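ATP phosphoribosyltransferase regulatory subunit (Thermotoga maritima, PDB 1USY) is probably required for the first step of histidine biosynthesis and may let histidine feed back on ATP phosphoribosyltransferase activity. Local coordinates at residues Ala36-Leu41 with Ile50-Thr55; Phe24-Leu29 with Leu59-Arg64; Glu190-Met195 with Glu203-Ala208; Glu108-Ile113 with Leu237-Tyr242. All coordinates share one frame; numbering follows the deposited sequence.

In the fold
Following the chain from the N terminus, the contacts form two nested pairs, one near the N terminus and one later. Interaction 2 closes the larger early loop, from Phe-24 to Arg-64, and within it interaction 1 closes a shorter one through the small three-stranded antiparallel sheet. The two meet where Arg-51 N approaches Ala-28 O, and both use helix 54-63 and lie against a second subunit. Farther along, interaction 4 joins helix 103-120 to strand 237-243 of the large sheet across 123 intervening residues. Interaction 3, a local turn into helix 199-215, falls inside that span, and Asp-204 and Ala-208 pack on Leu-237. Interactions 1 and 3 lie about 37 Å apart, centre to centre.

Interaction 1: residues Ala36-Leu41 with Ile50-Thr55; sequences AGNFFL and IREDFT
Asn-38 leads into strand 40-42, which holds Phe-40, and the pair faces Ile-50, which ends the antiparallel partner strand 47-50, and Glu-52, two residues on in the loop before helix 54-63; the backbones splay apart, and side chains and two waters bridge the gap. Phe-40 has CG beside its backbone N (chi1 -64°) and brings CE1, at the ring's edge and near its plane, to CG2 of Ile-50 at 3.2 Å. CD1 of Ile-50 lies farther along the same rim, 3.9 Å from Phe-40 CZ. A flat ring against a branched aliphatic chain suits this buried place, where both also pack on Leu-87 and on Leu-29 of a second subunit. The strands belong to a small three-stranded sheet in this histidyl-tRNA synthetase-like chain; strand 40-42 is its edge here, and Phe-40 and Leu-41 pair with a strand of the second subunit, carrying the sheet across the interface. Toward solvent, Asn-38 ND2 donates to Glu-52 OE2 at 3.2 Å, and the amide keeps the acceptor in its own plane while reaching it from above the carboxylate plane, the two planes standing 46° apart. Extended Glu-52 suits the place, its OE1 accepting from a water that accepts from Asn-38 N at 2.7 Å. A second water accepts from Ile-50 N at 2.8 Å and has Asn-38 O and Glu-52 OE1 within donating reach.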
loop_
_atom_site.group_PDB
_atom_site.type_symbol
_atom_site.label_atom_id
_atom_site.label_comp_id
_atom_site.label_asym_id
_atom_site.label_seq_id
_atom_site.Cartn_x
_atom_site.Cartn_y
_atom_site.Cartn_z
ATOM N N ALA B 36 10.940 3.200 7.616
ATOM C CA ALA B 36 12.283 3.519 7.154
ATOM C C ALA B 36 12.515 2.963 5.740
ATOM O O ALA B 36 12.047 1.866 5.407
ATOM C CB ALA B 36 13.342 2.986 8.140
ATOM N N GLY B 37 13.222 3.748 4.925
ATOM C CA GLY B 37 13.635 3.388 3.575
ATOM C C GLY B 37 12.644 2.627 2.715
ATOM O O GLY B 37 11.480 3.010 2.565
ATOM N N ASN B 38 13.135 1.543 2.128
ATOM C CA ASN B 38 12.320 0.665 1.330
ATOM C C ASN B 38 11.442 -0.145 2.257
ATOM O O ASN B 38 11.920 -1.009 3.010
ATOM C CB ASN B 38 13.203 -0.243 0.498
ATOM C CG ASN B 38 13.890 0.499 -0.603
ATOM O OD1 ASN B 38 13.283 1.347 -1.252
ATOM N ND2 ASN B 38 15.164 0.186 -0.836
ATOM N N PHE B 39 10.158 0.180 2.243
ATOM C CA PHE B 39 9.227 -0.605 2.979
ATOM C C PHE B 39 8.187 -1.194 2.033
ATOM O O PHE B 39 8.121 -0.795 0.871
ATOM C CB PHE B 39 8.646 0.196 4.145
ATOM C CG PHE B 39 7.731 1.316 3.744
ATOM C CD1 PHE B 39 8.045 2.624 4.083
ATOM C CD2 PHE B 39 6.537 1.067 3.084
ATOM C CE1 PHE B 39 7.212 3.653 3.748
ATOM C CE2 PHE B 39 5.695 2.102 2.736
ATOM C CZ PHE B 39 6.022 3.393 3.082
ATOM N N PHE B 40 7.433 -2.172 2.536
ATOM C CA PHE B 40 6.344 -2.828 1.837
ATOM C C PHE B 40 5.157 -2.758 2.773
ATOM O O PHE B 40 5.279 -3.031 3.961
ATOM C CB PHE B 40 6.682 -4.287 1.516
ATOM C CG PHE B 40 7.864 -4.452 0.555
ATOM C CD1 PHE B 40 9.167 -4.415 1.014
ATOM C CD2 PHE B 40 7.647 -4.629 -0.809
ATOM C CE1 PHE B 40 10.238 -4.549 0.123
ATOM C CE2 PHE B 40 8.678 -4.766 -1.689
ATOM C CZ PHE B 40 9.986 -4.725 -1.234
ATOM N N LEU B 41 4.023 -2.344 2.225
ATOM C CA LEU B 41 2.798 -2.259 2.935
ATOM C C LEU B 41 1.903 -3.385 2.520
ATOM O O LEU B 41 1.811 -3.777 1.362
ATOM C CB LEU B 41 2.088 -0.937 2.652
ATOM C CG LEU B 41 1.776 -0.093 3.880
ATOM C CD1 LEU B 41 1.156 1.206 3.463
ATOM C CD2 LEU B 41 0.823 -0.807 4.801
ATOM N N ILE B 50 12.437 -5.786 3.436
ATOM C CA ILE B 50 12.834 -6.936 2.642
ATOM C C ILE B 50 14.343 -7.020 2.696
ATOM O O ILE B 50 15.022 -5.992 2.737
ATOM C CB ILE B 50 12.322 -6.820 1.204
ATOM C CG1 ILE B 50 12.328 -8.192 0.535
ATOM C CG2 ILE B 50 13.163 -5.838 0.419
ATOM C CD1 ILE B 50 11.574 -8.275 -0.774
ATOM N N ARG B 51 14.855 -8.252 2.719
ATOM C CA ARG B 51 16.255 -8.520 3.008
ATOM C C ARG B 51 17.137 -7.876 1.932
ATOM O O ARG B 51 17.102 -8.272 0.773
ATOM C CB ARG B 51 16.461 -10.033 3.112
ATOM C CG ARG B 51 17.890 -10.507 3.271
ATOM C CD ARG B 51 18.114 -11.982 2.913
ATOM N NE ARG B 51 17.107 -12.846 3.518
ATOM C CZ ARG B 51 16.447 -13.803 2.875
ATOM N NH1 ARG B 51 16.693 -14.063 1.606
ATOM N NH2 ARG B 51 15.535 -14.521 3.500
ATOM N N GLU B 52 17.896 -6.860 2.334
ATOM C CA GLU B 52 18.715 -6.057 1.430
ATOM C C GLU B 52 20.172 -6.255 1.751
ATOM O O GLU B 52 21.027 -5.958 0.936
ATOM C CB GLU B 52 18.382 -4.580 1.576
ATOM C CG GLU B 52 17.091 -4.189 0.895
ATOM C CD GLU B 52 16.819 -2.693 0.918
ATOM O OE1 GLU B 52 16.105 -2.206 1.832
ATOM O OE2 GLU B 52 17.297 -1.997 0.002
ATOM N N ASP B 53 20.470 -6.766 2.934
ATOM C CA ASP B 53 21.865 -6.933 3.325
ATOM C C ASP B 53 21.960 -8.036 4.351
ATOM O O ASP B 53 21.446 -7.877 5.469
ATOM C CB ASP B 53 22.409 -5.617 3.922
ATOM C CG ASP B 53 23.884 -5.699 4.308
ATOM O OD1 ASP B 53 24.340 -6.786 4.736
ATOM N N PHE B 54 22.624 -9.140 3.999
ATOM C CA PHE B 54 22.653 -10.295 4.896
ATOM C C PHE B 54 23.287 -10.010 6.231
ATOM O O PHE B 54 22.815 -10.517 7.251
ATOM C CB PHE B 54 23.230 -11.566 4.265
ATOM C CG PHE B 54 22.192 -12.616 4.036
ATOM C CD1 PHE B 54 21.677 -12.835 2.781
ATOM C CD2 PHE B 54 21.655 -13.327 5.102
ATOM C CE1 PHE B 54 20.660 -13.790 2.595
ATOM C CE2 PHE B 54 20.651 -14.288 4.916
ATOM C CZ PHE B 54 20.146 -14.505 3.669
ATOM N N THR B 55 24.319 -9.163 6.248
ATOM C CA THR B 55 24.993 -8.884 7.513
ATOM C C THR B 55 24.077 -8.046 8.376
ATOM O O THR B 55 23.997 -8.276 9.563
ATOM C CB THR B 55 26.395 -8.260 7.336
ATOM O OG1 THR B 55 26.248 -6.888 7.016
ATOM C CG2 THR B 55 27.077 -8.822 6.092
HETATM O O HOH W 1 13.431 -3.216 2.972
HETATM O O HOH W 2 15.589 0.560 2.743
#

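Interaction 2: residues Phe24-Leu29 with Leu59-Arg64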
loop_
_atom_site.group_PDB
_atom_site.type_symbol
_atom_site.label_atom_id
_atom_site.label_comp_id
_atom_site.label_asym_id
_atom_site.label_seq_id
_atom_site.Cartn_x
_atom_site.Cartn_y
_atom_site.Cartn_z
ATOM N N PHE B 24 21.921 -20.475 8.407
ATOM C CA PHE B 24 21.093 -19.366 8.869
ATOM C C PHE B 24 20.081 -19.088 7.772
ATOM O O PHE B 24 20.431 -18.481 6.779
ATOM C CB PHE B 24 21.971 -18.142 9.143
ATOM C CG PHE B 24 21.203 -16.922 9.515
ATOM C CD1 PHE B 24 20.849 -16.692 10.829
ATOM C CD2 PHE B 24 20.824 -15.994 8.553
ATOM C CE1 PHE B 24 20.113 -15.541 11.187
ATOM C CE2 PHE B 24 20.095 -14.860 8.883
ATOM C CZ PHE B 24 19.746 -14.626 10.203
ATOM N N PHE B 25 18.849 -19.575 7.941
ATOM C CA PHE B 25 17.767 -19.384 6.963
ATOM C C PHE B 25 16.591 -18.682 7.584
ATOM O O PHE B 25 16.021 -19.182 8.548
ATOM C CB PHE B 25 17.285 -20.718 6.411
ATOM C CG PHE B 25 18.208 -21.325 5.406
ATOM C CD1 PHE B 25 19.387 -21.935 5.811
ATOM C CD2 PHE B 25 17.904 -21.278 4.053
ATOM C CE1 PHE B 25 20.271 -22.509 4.875
ATOM C CE2 PHE B 25 18.767 -21.835 3.118
ATOM C CZ PHE B 25 19.975 -22.478 3.554
ATOM N N VAL B 26 16.229 -17.533 7.011
ATOM C CA VAL B 26 15.128 -16.702 7.482
ATOM C C VAL B 26 14.244 -16.174 6.351
ATOM O O VAL B 26 14.664 -16.098 5.211
ATOM C CB VAL B 26 15.618 -15.475 8.309
ATOM C CG1 VAL B 26 16.365 -15.913 9.513
ATOM C CG2 VAL B 26 16.472 -14.538 7.461
ATOM N N PRO B 27 12.994 -15.838 6.677
ATOM C CA PRO B 27 12.084 -15.207 5.726
ATOM C C PRO B 27 12.630 -13.970 5.098
ATOM O O PRO B 27 13.229 -13.176 5.792
ATOM C CB PRO B 27 10.899 -14.817 6.608
ATOM C CG PRO B 27 10.873 -15.856 7.639
ATOM C CD PRO B 27 12.330 -16.128 7.958
ATOM N N ALA B 28 12.392 -13.800 3.798
ATOM C CA ALA B 28 12.723 -12.579 3.072
ATOM C C ALA B 28 12.061 -11.306 3.666
ATOM O O ALA B 28 12.683 -10.246 3.742
ATOM C CB ALA B 28 12.327 -12.750 1.609
ATOM N N LEU B 29 10.804 -11.417 4.056
ATOM C CA LEU B 29 10.078 -10.301 4.641
ATOM C C LEU B 29 10.219 -10.332 6.161
ATOM O O LEU B 29 10.211 -11.399 6.755
ATOM C CB LEU B 29 8.596 -10.363 4.242
ATOM C CG LEU B 29 8.281 -9.666 2.923
ATOM C CD1 LEU B 29 6.796 -9.673 2.643
ATOM C CD2 LEU B 29 8.795 -8.240 2.913
ATOM N N LEU B 59 22.648 -9.547 11.792
ATOM C CA LEU B 59 22.912 -8.692 12.946
ATOM C C LEU B 59 21.707 -8.297 13.780
ATOM O O LEU B 59 21.848 -8.171 14.990
ATOM C CB LEU B 59 23.693 -7.448 12.550
ATOM C CG LEU B 59 25.165 -7.590 12.926
ATOM C CD1 LEU B 59 26.010 -6.841 11.946
ATOM C CD2 LEU B 59 25.366 -7.056 14.330
ATOM N N ASN B 60 20.548 -8.088 13.150
ATOM C CA ASN B 60 19.311 -7.892 13.896
ATOM C C ASN B 60 18.933 -9.128 14.696
ATOM O O ASN B 60 18.611 -9.024 15.867
ATOM C CB ASN B 60 18.144 -7.497 12.982
ATOM C CG ASN B 60 18.142 -6.019 12.628
ATOM O OD1 ASN B 60 18.484 -5.150 13.453
ATOM N ND2 ASN B 60 17.759 -5.721 11.386
ATOM N N HIS B 61 18.999 -10.297 14.061
ATOM C CA HIS B 61 18.631 -11.564 14.699
ATOM C C HIS B 61 19.507 -12.009 15.861
ATOM O O HIS B 61 19.087 -12.805 16.682
ATOM C CB HIS B 61 18.570 -12.662 13.656
ATOM C CG HIS B 61 17.406 -12.522 12.732
ATOM N ND1 HIS B 61 16.583 -13.577 12.408
ATOM C CD2 HIS B 61 16.915 -11.446 12.073
ATOM C CE1 HIS B 61 15.642 -13.157 11.579
ATOM N NE2 HIS B 61 15.826 -11.870 11.356
ATOM N N ARG B 62 20.739 -11.512 15.891
ATOM C CA ARG B 62 21.638 -11.637 17.027
ATOM C C ARG B 62 21.098 -10.838 18.228
ATOM O O ARG B 62 21.114 -11.330 19.361
ATOM C CB ARG B 62 23.027 -11.130 16.612
ATOM C CG ARG B 62 24.151 -11.423 17.594
ATOM C CD ARG B 62 25.524 -10.866 17.188
ATOM N NE ARG B 62 26.037 -10.039 18.274
ATOM C CZ ARG B 62 27.081 -10.336 19.046
ATOM N NH1 ARG B 62 27.793 -11.439 18.861
ATOM N NH2 ARG B 62 27.428 -9.502 20.017
ATOM N N LYS B 63 20.594 -9.622 17.965
ATOM C CA LYS B 63 20.111 -8.680 19.004
ATOM C C LYS B 63 18.788 -9.097 19.661
ATOM O O LYS B 63 18.431 -8.596 20.741
ATOM C CB LYS B 63 19.965 -7.265 18.422
ATOM C CG LYS B 63 21.277 -6.499 18.282
ATOM C CD LYS B 63 21.051 -5.111 17.680
ATOM C CE LYS B 63 20.860 -5.168 16.153
ATOM N NZ LYS B 63 20.573 -3.846 15.502
ATOM N N ARG B 64 18.057 -9.993 18.992
ATOM C CA ARG B 64 16.851 -10.596 19.562
ATOM C C ARG B 64 17.273 -11.495 20.720
ATOM O O ARG B 64 16.505 -11.691 21.677
ATOM C CB ARG B 64 16.050 -11.401 18.522
ATOM C CG ARG B 64 16.076 -10.864 17.088
ATOM C CD ARG B 64 14.918 -9.920 16.712
ATOM N NE ARG B 64 13.809 -10.635 16.069
ATOM C CZ ARG B 64 13.596 -10.712 14.754
ATOM N NH1 ARG B 64 14.403 -10.105 13.891
ATOM N NH2 ARG B 64 12.551 -11.389 14.298
#
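His-61, on the helix 54-63 face turned to the loop 24-29, meets Phe-24 and Val-26, and all three are buried. The aromatic part is an offset edge-to-face pair: the edge of Phe-24 is directed at the face of His-61, with ring centroids 5.6 Å apart and planes at 73°. With CG opposite the backbone N (chi1 175°), the Phe-24 ring extends to the helix, where CZ comes 4.0 Å from His-61 ND1. Besides the imidazole, the ring lies on Phe-54, Thr-57 and Val-58 of the same helix, a reach that suits a large flat residue. The apolar part is Val-26. It and His-61 point at each other from opposite directions, and its CG1 branch comes within 3.5 Å of His-61 CE1; a short beta-branched chain fits beside the imidazole without needing a long arm from the loop. The polar part lies on the nitrogens of His-61, whose partners are outside both segments. NE2 is hydrogen-bonded to Glu-30 OE2, just beyond the loop, and ND1 makes a weak hydrogen bond to Asp-2 of a second subunit. Histidine therefore suits this place on two counts, offering carbon and ring surface to Phe-24 and Val-26 and a polar nitrogen to each carboxylate. With an acidic group near both nitrogens, the imidazole may be shifted toward its protonated, doubly donating form, although the guanidinium of poorly ordered Arg-64, over one ring face, would work against it.

Interaction 3: residues Glu190-Met195 with Glu203-Ala208; sequences EHLKTM and EDLLSA
Leu-192 lies against Leu-205 and Leu-206 where, in this histidyl-tRNA synthetase-like chain, a 3-10 turn and the loop after it lead into helix 199-215 and pack back on it. The turn follows helix 174-185, which carries Ile-180, Ile-184 and Tyr-185 of the histidine pocket. Between the two segments in the chain, Arg-202 NH1 is hydrogen-bonded to both Leu-192 O and Met-195 O. The tight side is the inner one. Leu-192, with CG beside its backbone N (chi1 -76°), sends CD2 to CB of Leu-205 at 3.6 Å, and Leu-205 CD1 lies 3.8 Å from the same methyl. The two side chains cross at about a right angle, so the forked end of one leucine rests on the stem of the other. Both also pack on Ile-223 of the strand 220-223, which makes this half an extension of the hydrophobic core, and leucine, with a slim stem and a forked tip, suits it. Contact on the outer side is sparser. Exposed Lys-193 flanks this side without close contact to 203-208, while partly exposed Leu-206 slides past Leu-192 in the opposite direction and brings CD2 to Leu-192 CD1 at 3.9 Å.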
loop_
_atom_site.group_PDB
_atom_site.type_symbol
_atom_site.label_atom_id
_atom_site.label_comp_id
_atom_site.label_asym_id
_atom_site.label_seq_id
_atom_site.Cartn_x
_atom_site.Cartn_y
_atom_site.Cartn_z
ATOM N N GLU B 190 53.700 -7.747 -3.574
ATOM C CA GLU B 190 55.124 -7.600 -3.389
ATOM C C GLU B 190 55.439 -6.127 -3.179
ATOM O O GLU B 190 56.365 -5.798 -2.443
ATOM C CB GLU B 190 55.871 -8.230 -4.575
ATOM C CG GLU B 190 55.722 -9.776 -4.659
ATOM C CD GLU B 190 54.347 -10.290 -5.158
ATOM O OE1 GLU B 190 54.123 -11.536 -5.180
ATOM O OE2 GLU B 190 53.467 -9.470 -5.527
ATOM N N HIS B 191 54.610 -5.252 -3.758
ATOM C CA HIS B 191 54.833 -3.798 -3.689
ATOM C C HIS B 191 54.450 -3.231 -2.341
ATOM O O HIS B 191 54.700 -2.056 -2.080
ATOM C CB HIS B 191 54.038 -3.031 -4.753
ATOM C CG HIS B 191 54.465 -3.297 -6.166
ATOM N ND1 HIS B 191 53.842 -4.240 -6.965
ATOM C CD2 HIS B 191 55.419 -2.714 -6.938
ATOM C CE1 HIS B 191 54.412 -4.236 -8.160
ATOM N NE2 HIS B 191 55.365 -3.317 -8.171
ATOM N N LEU B 192 53.815 -4.042 -1.495
ATOM C CA LEU B 192 53.331 -3.548 -0.191
ATOM C C LEU B 192 54.417 -2.914 0.705
ATOM O O LEU B 192 54.102 -2.091 1.549
ATOM C CB LEU B 192 52.594 -4.631 0.590
ATOM C CG LEU B 192 51.175 -4.995 0.189
ATOM C CD1 LEU B 192 50.865 -6.395 0.726
ATOM C CD2 LEU B 192 50.170 -3.967 0.729
ATOM N N LYS B 193 55.677 -3.294 0.517
ATOM C CA LYS B 193 56.791 -2.680 1.261
ATOM C C LYS B 193 57.214 -1.293 0.699
ATOM O O LYS B 193 57.623 -0.409 1.448
ATOM C CB LYS B 193 57.986 -3.621 1.294
ATOM C CG LYS B 193 57.814 -4.791 2.209
ATOM C CD LYS B 193 59.181 -5.269 2.704
ATOM C CE LYS B 193 59.371 -5.035 4.220
ATOM N NZ LYS B 193 60.129 -6.143 4.898
ATOM N N THR B 194 57.133 -1.132 -0.617
ATOM C CA THR B 194 57.257 0.164 -1.286
ATOM C C THR B 194 56.249 1.204 -0.744
ATOM O O THR B 194 56.497 2.413 -0.803
ATOM C CB THR B 194 56.995 -0.025 -2.827
ATOM O OG1 THR B 194 57.731 -1.155 -3.315
ATOM C CG2 THR B 194 57.518 1.166 -3.671
ATOM N N MET B 195 55.107 0.734 -0.242
ATOM C CA MET B 195 53.981 1.624 0.048
ATOM C C MET B 195 54.124 2.299 1.414
ATOM O O MET B 195 54.518 1.661 2.388
ATOM C CB MET B 195 52.657 0.873 -0.052
ATOM C CG MET B 195 52.353 0.280 -1.437
ATOM S SD MET B 195 50.624 -0.131 -1.712
ATOM C CE MET B 195 50.759 -1.770 -2.325
ATOM N N GLU B 203 50.560 -4.724 7.960
ATOM C CA GLU B 203 50.591 -6.099 8.486
ATOM C C GLU B 203 49.363 -6.912 8.068
ATOM O O GLU B 203 49.459 -8.104 7.722
ATOM C CB GLU B 203 50.685 -6.118 10.010
ATOM C CG GLU B 203 51.467 -4.985 10.624
ATOM C CD GLU B 203 52.942 -5.063 10.288
ATOM O OE1 GLU B 203 53.393 -4.270 9.425
ATOM O OE2 GLU B 203 53.656 -5.916 10.885
ATOM N N ASP B 204 48.209 -6.262 8.130
ATOM C CA ASP B 204 46.960 -6.865 7.681
ATOM C C ASP B 204 46.959 -7.204 6.187
ATOM O O ASP B 204 46.648 -8.336 5.816
ATOM C CB ASP B 204 45.787 -5.958 8.027
ATOM C CG ASP B 204 45.361 -6.125 9.452
ATOM O OD1 ASP B 204 44.484 -5.366 9.918
ATOM O OD2 ASP B 204 45.871 -7.002 10.182
ATOM N N LEU B 205 47.301 -6.235 5.342
ATOM C CA LEU B 205 47.417 -6.505 3.906
ATOM C C LEU B 205 48.444 -7.648 3.615
ATOM O O LEU B 205 48.151 -8.559 2.859
ATOM C CB LEU B 205 47.776 -5.225 3.138
ATOM C CG LEU B 205 46.627 -4.229 3.034
ATOM C CD1 LEU B 205 47.108 -2.847 2.662
ATOM C CD2 LEU B 205 45.625 -4.712 2.009
ATOM N N LEU B 206 49.608 -7.602 4.272
ATOM C CA LEU B 206 50.692 -8.542 4.041
ATOM C C LEU B 206 50.315 -9.960 4.421
ATOM O O LEU B 206 50.723 -10.922 3.778
ATOM C CB LEU B 206 51.931 -8.144 4.857
ATOM C CG LEU B 206 53.081 -7.269 4.331
ATOM C CD1 LEU B 206 54.213 -7.187 5.395
ATOM C CD2 LEU B 206 53.656 -7.781 3.022
ATOM N N SER B 207 49.551 -10.098 5.489
ATOM C CA SER B 207 49.219 -11.428 5.989
ATOM C C SER B 207 48.085 -12.020 5.138
ATOM O O SER B 207 48.056 -13.231 4.877
ATOM C CB SER B 207 48.871 -11.369 7.481
ATOM O OG SER B 207 48.050 -12.474 7.849
ATOM N N ALA B 208 47.171 -11.160 4.691
ATOM C CA ALA B 208 46.092 -11.584 3.794
ATOM C C ALA B 208 46.676 -12.025 2.440
ATOM O O ALA B 208 46.532 -13.181 2.047
ATOM C CB ALA B 208 45.020 -10.457 3.634
#

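Interaction 4: residues Glu108-Ile113 with Leu237-Tyr242; sequences EVLEII and LIFTIY
Packing of a helix on the large mixed sheet of this class II synthetase-like fold sets Leu-110 and Ile-113 of helix 103-120 against Phe-239 and Ile-241 of strand 237-243. The two segments run nearly parallel, at 4°, with axes 11.0 Å apart, and residues three apart on the helix meet residues two apart on the strand. Leu-110 lays its CD2 methyl over one face of the Phe-239 ring as a CH-pi contact, 3.6 Å from the centroid and 17° off the ring normal. Phe-239 points from the strand toward the helix, with CG between the backbone N and the carbonyl carbon (chi1 77°). Ile-113 uses its CG2 branch twice: it lies 3.8 Å from Phe-239 CE1 and 3.9 Å from Ile-241 CD1, bridging the two strand residues. Apolar side chains suit a buried helix-sheet interface, the aromatic ring giving a methyl a flat surface and the isoleucines packing beside it. Around the contact, Leu-110 also touches Leu-212 of helix 199-215 and Ile-113 touches Leu-95 of strand 86-98, while Ala-251 of the adjacent strand 248-257 lies against both Ile-113 and Ile-241.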
loop_
_atom_site.group_PDB
_atom_site.type_symbol
_atom_site.label_atom_id
_atom_site.label_comp_id
_atom_site.label_asym_id
_atom_site.label_seq_id
_atom_site.Cartn_x
_atom_site.Cartn_y
_atom_site.Cartn_z
ATOM N N GLU B 108 39.848 -17.131 7.593
ATOM C CA GLU B 108 38.973 -18.287 7.458
ATOM C C GLU B 108 37.780 -17.976 6.549
ATOM O O GLU B 108 37.444 -18.775 5.662
ATOM C CB GLU B 108 38.522 -18.766 8.840
ATOM C CG GLU B 108 37.370 -19.758 8.825
ATOM C CD GLU B 108 37.415 -20.726 9.986
ATOM O OE1 GLU B 108 38.283 -21.628 9.981
ATOM O OE2 GLU B 108 36.577 -20.600 10.900
ATOM N N VAL B 109 37.151 -16.820 6.748
ATOM C CA VAL B 109 36.098 -16.376 5.823
ATOM C C VAL B 109 36.654 -16.297 4.408
ATOM O O VAL B 109 36.155 -16.960 3.512
ATOM C CB VAL B 109 35.466 -15.032 6.228
ATOM C CG1 VAL B 109 34.468 -14.549 5.128
ATOM C CG2 VAL B 109 34.798 -15.148 7.613
ATOM N N LEU B 110 37.723 -15.535 4.225
ATOM C CA LEU B 110 38.314 -15.363 2.905
ATOM C C LEU B 110 38.561 -16.701 2.272
ATOM O O LEU B 110 38.338 -16.886 1.080
ATOM C CB LEU B 110 39.658 -14.656 3.006
ATOM C CG LEU B 110 39.725 -13.168 2.682
ATOM C CD1 LEU B 110 41.160 -12.846 2.632
ATOM C CD2 LEU B 110 39.037 -12.835 1.388
ATOM N N GLU B 111 39.023 -17.645 3.071
ATOM C CA GLU B 111 39.525 -18.861 2.504
ATOM C C GLU B 111 38.372 -19.633 1.889
ATOM O O GLU B 111 38.487 -20.104 0.757
ATOM C CB GLU B 111 40.383 -19.630 3.515
ATOM C CG GLU B 111 39.876 -20.992 3.952
ATOM C CD GLU B 111 39.931 -22.010 2.837
ATOM O OE1 GLU B 111 41.008 -22.111 2.194
ATOM O OE2 GLU B 111 38.895 -22.686 2.594
ATOM N N ILE B 112 37.238 -19.686 2.588
ATOM C CA ILE B 112 36.021 -20.305 2.045
ATOM C C ILE B 112 35.435 -19.567 0.810
ATOM O O ILE B 112 35.134 -20.212 -0.185
ATOM C CB ILE B 112 34.962 -20.457 3.153
ATOM C CG1 ILE B 112 35.497 -21.308 4.281
ATOM C CG2 ILE B 112 33.670 -21.050 2.630
ATOM C CD1 ILE B 112 34.662 -21.200 5.528
ATOM N N ILE B 113 35.289 -18.245 0.876
ATOM C CA ILE B 113 34.722 -17.486 -0.236
ATOM C C ILE B 113 35.624 -17.640 -1.471
ATOM O O ILE B 113 35.146 -17.965 -2.550
ATOM C CB ILE B 113 34.506 -15.966 0.110
ATOM C CG1 ILE B 113 33.396 -15.699 1.139
ATOM C CG2 ILE B 113 34.146 -15.175 -1.147
ATOM C CD1 ILE B 113 32.468 -16.783 1.395
ATOM N N LEU B 237 40.063 -4.789 6.711
ATOM C CA LEU B 237 40.260 -5.238 5.350
ATOM C C LEU B 237 39.014 -5.608 4.557
ATOM O O LEU B 237 38.036 -6.095 5.069
ATOM C CB LEU B 237 41.427 -6.215 5.169
ATOM C CG LEU B 237 41.499 -7.512 5.920
ATOM C CD1 LEU B 237 41.904 -8.621 4.926
ATOM C CD2 LEU B 237 42.491 -7.399 7.082
ATOM N N ILE B 238 39.099 -5.346 3.271
ATOM C CA ILE B 238 37.984 -5.432 2.369
ATOM C C ILE B 238 38.439 -6.270 1.169
ATOM O O ILE B 238 39.603 -6.237 0.783
ATOM C CB ILE B 238 37.623 -3.965 1.986
ATOM C CG1 ILE B 238 36.630 -3.419 3.013
ATOM C CG2 ILE B 238 37.144 -3.812 0.551
ATOM C CD1 ILE B 238 37.108 -2.166 3.670
ATOM N N PHE B 239 37.537 -7.039 0.593
ATOM C CA PHE B 239 37.904 -7.819 -0.573
ATOM C C PHE B 239 36.763 -7.837 -1.617
ATOM O O PHE B 239 35.588 -7.817 -1.264
ATOM C CB PHE B 239 38.319 -9.237 -0.167
ATOM C CG PHE B 239 37.146 -10.125 0.170
ATOM C CD1 PHE B 239 36.527 -10.888 -0.815
ATOM C CD2 PHE B 239 36.651 -10.179 1.446
ATOM C CE1 PHE B 239 35.470 -11.695 -0.520
ATOM C CE2 PHE B 239 35.603 -10.978 1.732
ATOM C CZ PHE B 239 35.013 -11.749 0.755
ATOM N N THR B 240 37.142 -7.827 -2.893
ATOM C CA THR B 240 36.229 -8.085 -3.991
ATOM C C THR B 240 36.792 -9.210 -4.867
ATOM O O THR B 240 38.009 -9.434 -4.890
ATOM C CB THR B 240 36.018 -6.789 -4.791
ATOM O OG1 THR B 240 37.296 -6.210 -5.110
ATOM C CG2 THR B 240 35.354 -5.714 -3.900
ATOM N N ILE B 241 35.929 -9.964 -5.545
ATOM C CA ILE B 241 36.421 -11.059 -6.419
ATOM C C ILE B 241 35.820 -10.935 -7.807
ATOM O O ILE B 241 34.585 -10.742 -7.940
ATOM C CB ILE B 241 36.138 -12.465 -5.835
ATOM C CG1 ILE B 241 36.693 -12.618 -4.437
ATOM C CG2 ILE B 241 36.822 -13.529 -6.642
ATOM C CD1 ILE B 241 36.609 -14.063 -3.937
ATOM N N TYR B 242 36.687 -10.997 -8.822
ATOM C CA TYR B 242 36.245 -10.892 -10.213
ATOM C C TYR B 242 36.544 -12.190 -10.996
ATOM O O TYR B 242 37.592 -12.865 -10.809
ATOM C CB TYR B 242 36.845 -9.672 -10.929
ATOM C CG TYR B 242 36.746 -8.362 -10.180
ATOM C CD1 TYR B 242 37.621 -8.075 -9.124
ATOM C CD2 TYR B 242 35.788 -7.403 -10.507
ATOM C CE1 TYR B 242 37.556 -6.899 -8.447
ATOM C CE2 TYR B 242 35.711 -6.173 -9.771
ATOM C CZ TYR B 242 36.598 -5.950 -8.742
ATOM O OH TYR B 242 36.583 -4.775 -7.975
#